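Local coordinates for protein 2',5'-phosphodiesterase 12 (Homo sapiens, PDB 4Z0V) that belongs to the endonuclease/exonuclease/phosphatase family and carries an additional N-terminal beta domain, with a magnesium ion bound in the crystal, at residues H114-K119 against V403-P408. Numbering follows the deposited sequence.
Sequences HLYTKK and VEQVIP
Tyr116 turns its CG anti to its own carbonyl carbon (chi1 -70°), and this lays the phenol ring against Pro408. Gln405 has its CG between its backbone N and carbonyl carbon. From there its chain runs extended and carries the amide to the backbone of Tyr116. Pro408 covers one face of the tyrosine ring. Pro408 CD sits over the middle of that face, 3.5 Å from the centroid of the Tyr116 ring and only 7° off the normal, a CH-pi contact. Pro408 CG lies farther out, 3.5 Å from Tyr116 CZ. The ring edge meets the glutamine: OE1 of Gln405 lies in the ring plane, 3.6 Å from CD2 of Tyr116. Gln405 NE2 donates to Tyr116 O at 3.0 Å. This bond is moderately bent, with an N-H...O angle of 147°, and lies in the carbonyl plane. NE2 also bonds Asp436 OD2, so two acceptors hold the amide. Ile407 CG1 packs 3.7 Å from Tyr116 CB, where the ring joins its backbone. Ile407 CG1 also lies 3.6 Å from Thr117 CG2, the two side chains crossing at about a right angle. Thr117 OG1 bonds Gly172 O. The contact packs the loop between helix 110-113 and strand 125-132 onto strand 401-406 and the residues that follow it. That strand is an outermost one of a main sheet of the family's alpha/beta sandwich. Glu404 and Gln405 form a classic beta bulge opposite Asp436 of the adjacent antiparallel strand 433-439, while Arg113 at the end of helix 110-113 bonds Pro408 O.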
# COMPACT_ATOMS: atom_id res chain seq x y z
N HIS A 114 8.48 14.22 -0.08
CA HIS A 114 7.98 14.57 -1.40
C HIS A 114 8.99 15.39 -2.21
O HIS A 114 8.91 15.40 -3.43
CB HIS A 114 6.65 15.31 -1.30
CG HIS A 114 5.50 14.39 -1.01
ND1 HIS A 114 4.30 14.89 -0.57
CD2 HIS A 114 5.40 13.04 -1.12
CE1 HIS A 114 3.50 13.84 -0.42
NE2 HIS A 114 4.13 12.70 -0.73
N LEU A 115 10.03 15.95 -1.55
CA LEU A 115 11.11 16.62 -2.29
C LEU A 115 11.94 15.61 -3.09
O LEU A 115 12.67 16.02 -4.00
CB LEU A 115 12.05 17.39 -1.33
CG LEU A 115 11.40 18.49 -0.47
CD1 LEU A 115 12.45 19.20 0.36
CD2 LEU A 115 10.62 19.50 -1.33
N TYR A 116 11.87 14.32 -2.73
CA TYR A 116 12.60 13.23 -3.41
C TYR A 116 11.76 12.57 -4.51
O TYR A 116 12.24 11.64 -5.17
CB TYR A 116 13.00 12.16 -2.39
CG TYR A 116 14.07 12.61 -1.42
CD1 TYR A 116 13.75 13.43 -0.34
CD2 TYR A 116 15.40 12.27 -1.62
CE1 TYR A 116 14.74 13.91 0.52
CE2 TYR A 116 16.40 12.72 -0.75
CZ TYR A 116 16.07 13.57 0.29
OH TYR A 116 17.05 13.99 1.16
N THR A 117 10.50 13.00 -4.66
CA THR A 117 9.55 12.37 -5.60
C THR A 117 8.76 13.44 -6.34
O THR A 117 7.54 13.32 -6.51
CB THR A 117 8.59 11.44 -4.80
OG1 THR A 117 7.77 12.22 -3.92
CG2 THR A 117 9.31 10.36 -4.00
N LYS A 118 9.47 14.47 -6.80
CA LYS A 118 8.91 15.64 -7.46
C LYS A 118 8.15 15.31 -8.76
O LYS A 118 7.18 15.98 -9.09
CB LYS A 118 10.06 16.65 -7.77
CG LYS A 118 10.76 17.17 -6.50
CD LYS A 118 11.90 18.17 -6.79
CE LYS A 118 12.43 18.80 -5.53
NZ LYS A 118 13.52 19.77 -5.81
N LYS A 119 8.55 14.26 -9.46
CA LYS A 119 7.91 13.96 -10.73
C LYS A 119 7.82 12.48 -10.97
O LYS A 119 8.56 11.71 -10.36
CB LYS A 119 8.74 14.60 -11.87
N VAL A 403 19.12 -0.39 -6.97
CA VAL A 403 18.55 0.76 -6.30
C VAL A 403 19.16 2.03 -6.87
O VAL A 403 20.38 2.23 -6.81
CB VAL A 403 18.69 0.68 -4.76
CG1 VAL A 403 17.92 1.83 -4.08
CG2 VAL A 403 18.17 -0.66 -4.24
N GLU A 404 18.30 2.92 -7.38
CA GLU A 404 18.70 4.22 -7.90
C GLU A 404 18.77 5.19 -6.72
O GLU A 404 19.76 5.89 -6.60
CB GLU A 404 17.72 4.69 -8.98
CG GLU A 404 17.94 6.12 -9.45
CD GLU A 404 19.03 6.37 -10.48
OE1 GLU A 404 19.85 5.47 -10.74
OE2 GLU A 404 19.04 7.49 -11.04
N GLN A 405 17.73 5.25 -5.86
CA GLN A 405 17.74 6.09 -4.66
C GLN A 405 16.73 5.54 -3.66
O GLN A 405 15.78 4.85 -4.04
CB GLN A 405 17.47 7.58 -4.95
CG GLN A 405 16.08 7.90 -5.47
CD GLN A 405 15.57 9.28 -5.09
OE1 GLN A 405 16.18 10.05 -4.30
NE2 GLN A 405 14.40 9.63 -5.61
N VAL A 406 16.97 5.86 -2.38
CA VAL A 406 16.09 5.53 -1.25
C VAL A 406 15.54 6.86 -0.80
O VAL A 406 16.31 7.78 -0.53
CB VAL A 406 16.83 4.78 -0.10
CG1 VAL A 406 15.90 4.57 1.10
CG2 VAL A 406 17.38 3.45 -0.59
N ILE A 407 14.19 6.97 -0.73
CA ILE A 407 13.54 8.18 -0.23
C ILE A 407 13.68 8.08 1.30
O ILE A 407 13.19 7.11 1.90
CB ILE A 407 12.08 8.29 -0.72
CG1 ILE A 407 11.97 8.59 -2.24
CG2 ILE A 407 11.34 9.39 0.07
CD1 ILE A 407 12.46 7.53 -3.28
N PRO A 408 14.42 9.01 1.94
CA PRO A 408 14.67 8.87 3.38
C PRO A 408 13.42 8.84 4.22
O PRO A 408 12.46 9.55 3.93
CB PRO A 408 15.50 10.11 3.73
CG PRO A 408 15.27 11.07 2.65
CD PRO A 408 15.06 10.23 1.41